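Local coordinates for putative glyoxalase superfamily protein (Ralstonia eutropha, PDB 3IUZ) that probably acts as an Fe(II)-dependent dioxygenase of the 2-oxoadipate dioxygenase/decarboxylase family, forming 2-hydroxyglutarate, at residues R39-R42 with A43-A46; V187-V190 with A191-A194; P170-P173 with R174-T177. All coordinates share one frame; numbering follows the deposited sequence.

Interaction 1 (R39-R42 with A43-A46)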
loop_
_atom_site.group_PDB
_atom_site.type_symbol
_atom_site.label_atom_id
_atom_site.label_comp_id
_atom_site.label_asym_id
_atom_site.label_seq_id
_atom_site.Cartn_x
_atom_site.Cartn_y
_atom_site.Cartn_z
ATOM N N ARG A 39 22.639 5.487 13.819
ATOM C CA ARG A 39 21.907 5.905 12.604
ATOM C C ARG A 39 20.825 4.900 12.200
ATOM O O ARG A 39 20.799 3.756 12.675
ATOM C CB ARG A 39 22.895 6.128 11.473
ATOM C CG ARG A 39 23.895 7.221 11.859
ATOM C CD ARG A 39 25.000 7.443 10.878
ATOM N NE ARG A 39 25.829 6.266 10.755
ATOM C CZ ARG A 39 26.992 6.222 10.102
ATOM N NH1 ARG A 39 27.501 7.303 9.532
ATOM N NH2 ARG A 39 27.665 5.082 10.027
ATOM N N ALA A 40 19.964 5.324 11.283
ATOM C CA ALA A 40 18.894 4.488 10.791
ATOM C C ALA A 40 19.304 3.805 9.506
ATOM O O ALA A 40 19.678 4.458 8.494
ATOM C CB ALA A 40 17.611 5.288 10.594
ATOM N N THR A 41 19.256 2.481 9.542
ATOM C CA THR A 41 19.558 1.722 8.337
ATOM C C THR A 41 18.388 1.740 7.337
ATOM O O THR A 41 17.251 2.004 7.716
ATOM C CB THR A 41 19.869 0.280 8.660
ATOM O OG1 THR A 41 18.727 -0.355 9.263
ATOM C CG2 THR A 41 21.072 0.171 9.621
ATOM N N ARG A 42 18.650 1.352 6.087
ATOM C CA ARG A 42 17.582 1.294 5.104
ATOM C C ARG A 42 16.482 0.323 5.492
ATOM O O ARG A 42 15.302 0.609 5.221
ATOM C CB ARG A 42 18.067 0.960 3.701
ATOM C CG ARG A 42 18.593 -0.402 3.519
ATOM C CD ARG A 42 19.012 -0.643 2.075
ATOM N NE ARG A 42 19.379 -2.036 1.901
ATOM C CZ ARG A 42 19.810 -2.585 0.775
ATOM N NH1 ARG A 42 19.970 -1.861 -0.342
ATOM N NH2 ARG A 42 20.087 -3.871 0.781
ATOM N N ALA A 43 16.853 -0.816 6.085
ATOM C CA ALA A 43 15.860 -1.772 6.612
ATOM C C ALA A 43 14.950 -1.146 7.687
ATOM O O ALA A 43 13.721 -1.300 7.669
ATOM C CB ALA A 43 16.545 -2.980 7.185
ATOM N N GLU A 44 15.553 -0.502 8.672
ATOM C CA GLU A 44 14.769 0.200 9.675
ATOM C C GLU A 44 13.827 1.258 9.051
ATOM O O GLU A 44 12.657 1.385 9.459
ATOM C CB GLU A 44 15.684 0.878 10.678
ATOM C CG GLU A 44 16.490 -0.110 11.547
ATOM C CD GLU A 44 17.580 0.522 12.382
ATOM O OE1 GLU A 44 17.950 1.705 12.153
ATOM O OE2 GLU A 44 18.075 -0.179 13.292
ATOM N N ILE A 45 14.350 2.025 8.093
ATOM C CA ILE A 45 13.564 3.058 7.479
ATOM C C ILE A 45 12.411 2.436 6.700
ATOM O O ILE A 45 11.259 2.934 6.747
ATOM C CB ILE A 45 14.435 3.986 6.594
ATOM C CG1 ILE A 45 15.306 4.855 7.499
ATOM C CG2 ILE A 45 13.586 4.866 5.652
ATOM C CD1 ILE A 45 16.601 5.432 6.765
ATOM N N ALA A 46 12.712 1.365 5.967
ATOM C CA ALA A 46 11.686 0.713 5.158
ATOM C C ALA A 46 10.561 0.162 6.030
ATOM O O ALA A 46 9.369 0.310 5.698
ATOM C CB ALA A 46 12.287 -0.391 4.294
HETATM O O HOH W 1 20.642 1.266 13.584
#
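Thr41 and Glu44 trade hydrogen bonds across the start of helix 42-60, each side chain serving the other's backbone N: a capping box. Thr41 OG1, the N-cap hydroxyl, stands between its own backbone N and carbonyl carbon (chi1 62°), which aims it into the first turn, where it accepts from Glu44 N at 3.2 Å along a nearly straight N-H...O line of 169°. In return Glu44 lays its extended chain back past the hydroxyl, Glu44 CG lying 3.2 Å from Thr41 OG1, and Glu44 OE1 receives Thr41 N at 3.0 Å from above the carboxylate plane. Asn5 also donates to OE1, and OG1 is bonded to the carbonyl of Pro33.

Behind the box the helical ladder starts with Ile45 N to Thr41 O, 2.9 Å, followed by Ala46 N to Arg42 O. A water lies within bonding distance of both Arg39 O and Glu44 OE2.

Apolar contact is modest: Ile45 CG1 rests 3.9 Å from Ala40 CB. Arg42 turns away to a salt bridge with Asp134.

With most of the contact buried, the box satisfies two main-chain N-H groups internally, and the carboxylate probably interacts favourably with the positive end of the helix dipole.

Interaction 2 (V187-V190 with A191-A194); sequences VLTV and ADGA
Asp192 N donates to Thr189 OG1 at 3.0 Å, the N-cap bond that opens helix 190-200 directly after the short strand 187-188. A chi1 of 63° folds Thr189 OG1 back over the helix start, within reach of this N-H.

The backbone N of the cap residue is satisfied differently. A water accepts from Thr189 N at 2.9 Å and donates to Asp192 OD2 at 2.7 Å, so the Asp192 carboxylate reaches the cap residue's N-H through solvent. A second water stands 2.7 Å from Thr189 OG1 and makes a weak bond to Asp192 OD1. Each carboxylate oxygen is thus linked by its own water to a different polar atom of Thr189, and the hydroxyl has a water partner in addition to the N-H it caps. The threonine and aspartate side chains lie close, Thr189 OG1 3.2 Å from Asp192 CG.

Main-chain carbonyls take up the next two N-H groups: Gly193 N bonds to Thr189 O with an N-H...O angle of 165°, and Ala194 N to Val190 O. The carbonyl of Ala194 itself accepts from Asn13 of helix 4-14, whose Asn5, Thr8 and Leu9 also meet the Val190 side chain.

Leu188, buried against Gln181 and Leu182 of helix 173-185, also touches the new helix, with Leu188 CB 4.0 Å from Asp192 CB and Leu188 CD1 4.0 Å from Gly193 CA.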
loop_
_atom_site.group_PDB
_atom_site.type_symbol
_atom_site.label_atom_id
_atom_site.label_comp_id
_atom_site.label_asym_id
_atom_site.label_seq_id
_atom_site.Cartn_x
_atom_site.Cartn_y
_atom_site.Cartn_z
ATOM N N VAL A 187 22.480 3.904 5.256
ATOM C CA VAL A 187 22.010 4.553 6.450
ATOM C C VAL A 187 21.729 6.016 6.161
ATOM O O VAL A 187 22.236 6.570 5.181
ATOM C CB VAL A 187 23.061 4.530 7.604
ATOM C CG1 VAL A 187 23.301 3.085 8.064
ATOM C CG2 VAL A 187 24.365 5.282 7.204
ATOM N N LEU A 188 20.900 6.616 7.002
ATOM C CA LEU A 188 20.760 8.072 7.149
ATOM C C LEU A 188 20.801 8.337 8.656
ATOM O O LEU A 188 20.562 7.421 9.435
ATOM C CB LEU A 188 19.421 8.577 6.592
ATOM C CG LEU A 188 19.191 8.542 5.079
ATOM C CD1 LEU A 188 17.702 8.724 4.786
ATOM C CD2 LEU A 188 20.094 9.580 4.346
ATOM N N THR A 189 21.044 9.577 9.086
ATOM C CA THR A 189 20.811 9.906 10.494
ATOM C C THR A 189 19.339 9.597 10.813
ATOM O O THR A 189 18.508 9.551 9.891
ATOM C CB THR A 189 21.086 11.404 10.770
ATOM O OG1 THR A 189 20.170 12.196 10.024
ATOM C CG2 THR A 189 22.560 11.769 10.414
ATOM N N VAL A 190 19.003 9.369 12.086
ATOM C CA VAL A 190 17.637 9.065 12.434
ATOM C C VAL A 190 16.749 10.267 12.022
ATOM O O VAL A 190 15.680 10.065 11.477
ATOM C CB VAL A 190 17.464 8.644 13.916
ATOM C CG1 VAL A 190 15.971 8.481 14.259
ATOM C CG2 VAL A 190 18.240 7.329 14.233
ATOM N N ALA A 191 17.218 11.510 12.233
ATOM C CA ALA A 191 16.432 12.683 11.830
ATOM C C ALA A 191 16.161 12.669 10.326
ATOM O O ALA A 191 15.053 12.931 9.891
ATOM C CB ALA A 191 17.171 13.979 12.223
ATOM N N ASP A 192 17.182 12.389 9.522
ATOM C CA ASP A 192 17.021 12.409 8.072
ATOM C C ASP A 192 16.126 11.266 7.599
ATOM O O ASP A 192 15.372 11.419 6.653
ATOM C CB ASP A 192 18.361 12.340 7.321
ATOM C CG ASP A 192 19.158 13.643 7.361
ATOM O OD1 ASP A 192 18.673 14.651 7.916
ATOM O OD2 ASP A 192 20.288 13.627 6.812
ATOM N N GLY A 193 16.220 10.118 8.240
ATOM C CA GLY A 193 15.309 9.020 7.944
ATOM C C GLY A 193 13.852 9.321 8.256
ATOM O O GLY A 193 12.964 8.938 7.497
ATOM N N ALA A 194 13.632 9.974 9.392
ATOM C CA ALA A 194 12.310 10.418 9.805
ATOM C C ALA A 194 11.801 11.442 8.790
ATOM O O ALA A 194 10.619 11.403 8.423
ATOM C CB ALA A 194 12.342 11.046 11.225
HETATM O O HOH W 2 21.784 11.402 6.958
HETATM O O HOH W 3 20.703 14.792 10.716
#

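Interaction 3 (P170-P173 with R174-T177)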
loop_
_atom_site.group_PDB
_atom_site.type_symbol
_atom_site.label_atom_id
_atom_site.label_comp_id
_atom_site.label_asym_id
_atom_site.label_seq_id
_atom_site.Cartn_x
_atom_site.Cartn_y
_atom_site.Cartn_z
ATOM N N PRO A 170 4.586 13.619 -6.681
ATOM C CA PRO A 170 4.798 13.856 -5.253
ATOM C C PRO A 170 6.217 13.651 -4.725
ATOM O O PRO A 170 6.512 14.033 -3.593
ATOM C CB PRO A 170 3.881 12.798 -4.622
ATOM C CG PRO A 170 4.079 11.642 -5.569
ATOM C CD PRO A 170 4.043 12.266 -6.915
ATOM N N LEU A 171 7.098 13.070 -5.522
ATOM C CA LEU A 171 8.458 12.744 -5.047
ATOM C C LEU A 171 9.386 13.958 -5.200
ATOM O O LEU A 171 9.978 14.164 -6.237
ATOM C CB LEU A 171 8.987 11.553 -5.846
ATOM C CG LEU A 171 10.262 10.924 -5.237
ATOM C CD1 LEU A 171 9.994 10.281 -3.913
ATOM C CD2 LEU A 171 10.874 9.894 -6.214
ATOM N N THR A 172 9.539 14.710 -4.132
ATOM C CA THR A 172 10.160 16.004 -4.172
ATOM C C THR A 172 11.708 15.867 -4.331
ATOM O O THR A 172 12.263 14.782 -4.120
ATOM C CB THR A 172 9.875 16.777 -2.893
ATOM O OG1 THR A 172 10.631 16.230 -1.810
ATOM C CG2 THR A 172 8.354 16.847 -2.563
ATOM N N PRO A 173 12.391 16.979 -4.626
ATOM C CA PRO A 173 13.847 16.909 -4.751
ATOM C C PRO A 173 14.547 16.521 -3.466
ATOM O O PRO A 173 15.557 15.837 -3.499
ATOM C CB PRO A 173 14.251 18.317 -5.153
ATOM C CG PRO A 173 12.990 19.031 -5.590
ATOM C CD PRO A 173 11.829 18.225 -5.190
ATOM N N ARG A 174 14.030 17.002 -2.347
ATOM C CA ARG A 174 14.577 16.649 -1.060
ATOM C C ARG A 174 14.353 15.151 -0.807
ATOM O O ARG A 174 15.230 14.484 -0.237
ATOM C CB ARG A 174 13.916 17.493 0.018
ATOM C CG ARG A 174 14.402 17.165 1.403
ATOM C CD ARG A 174 15.837 17.641 1.653
ATOM N NE ARG A 174 16.216 17.332 3.026
ATOM C CZ ARG A 174 17.462 17.257 3.473
ATOM N NH1 ARG A 174 18.523 17.506 2.682
ATOM N NH2 ARG A 174 17.653 16.906 4.707
ATOM N N ALA A 175 13.182 14.634 -1.202
ATOM C CA ALA A 175 12.876 13.212 -1.024
ATOM C C ALA A 175 13.928 12.396 -1.802
ATOM O O ALA A 175 14.476 11.404 -1.307
ATOM C CB ALA A 175 11.438 12.851 -1.521
ATOM N N GLN A 176 14.177 12.810 -3.028
ATOM C CA GLN A 176 15.141 12.089 -3.879
ATOM C C GLN A 176 16.548 12.208 -3.374
ATOM O O GLN A 176 17.306 11.262 -3.478
ATOM C CB GLN A 176 15.042 12.561 -5.311
ATOM C CG GLN A 176 13.698 12.216 -5.954
ATOM C CD GLN A 176 13.600 12.603 -7.421
ATOM O OE1 GLN A 176 14.432 12.182 -8.266
ATOM N NE2 GLN A 176 12.526 13.345 -7.757
ATOM N N THR A 177 16.906 13.382 -2.830
ATOM C CA THR A 177 18.200 13.566 -2.201
ATOM C C THR A 177 18.454 12.531 -1.105
ATOM O O THR A 177 19.519 11.841 -1.071
ATOM C CB THR A 177 18.295 14.979 -1.577
ATOM O OG1 THR A 177 18.160 15.962 -2.622
ATOM C CG2 THR A 177 19.636 15.164 -0.825
#
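Ala175 N donates to Thr172 OG1 at 3.1 Å, making Thr172 the N-cap of helix 173-185, with a proline in the first helical position. Proline has no N-H to offer, and its fixed phi suits the start of a helix, where the first residues' N-H groups lack carbonyl partners from a preceding turn.

Gln176 ties the first turn back to the loop before it. Gln176 CB stands 3.8 Å from Thr172 O, the carbonyl that accepts the Gln176 backbone N. With CG beside that backbone N and anti to the carbonyl carbon (chi1 -66°), the chain heads back toward the loop. Gln176 CG lies 3.5 Å from Thr172 O and packs 3.7 Å from Leu171 CD2. CD continues the extended chain past the same methyl, the glutamine and leucine side chains crossing at about a right angle. At the tip, Gln176 NE2 donates to Leu171 O at 3.1 Å. The carbonyl oxygen lies in the plane of the glutamine amide, whereas the donor stands above the carbonyl plane, 38° out of it.

The other branch of Leu171, CD1, meets Ala175 CB at 3.8 Å, and the residue is buried further by Arg105 and Ile106 of helix 101-110 and by Leu200 of helix 190-200. Arg174 leads off to a salt bridge with Glu195, joining its helix to helix 190-200.

One turn on, two donors of a single residue grip Pro173 O from opposite faces of the carbonyl plane: the usual helical N-H, Thr177 N, and the hydroxyl Thr177 OG1, which reaches that oxygen at 2.7 Å.

Overall arrangement
All three contacts are threonine-capped helix starts, differing in how each is completed: a direct capping box in interaction 1, water bridges in interaction 2, and a proline with a glutamine tie to the loop in interaction 3. Interactions 1 and 2 have centres about 8 Å apart and join through the two-stranded antiparallel sheet, where Ala40 N probably bonds to Leu188 O at 2.9 Å. The helix begun in interaction 3 leads into strand 187-188; its Arg174 NH2 packs 4.1 Å from Asp192 OD1, with the centres of interactions 2 and 3 about 15 Å apart. Bound glycols, probably from the crystallisation liquor, lie near Arg39, Arg42 and Thr189.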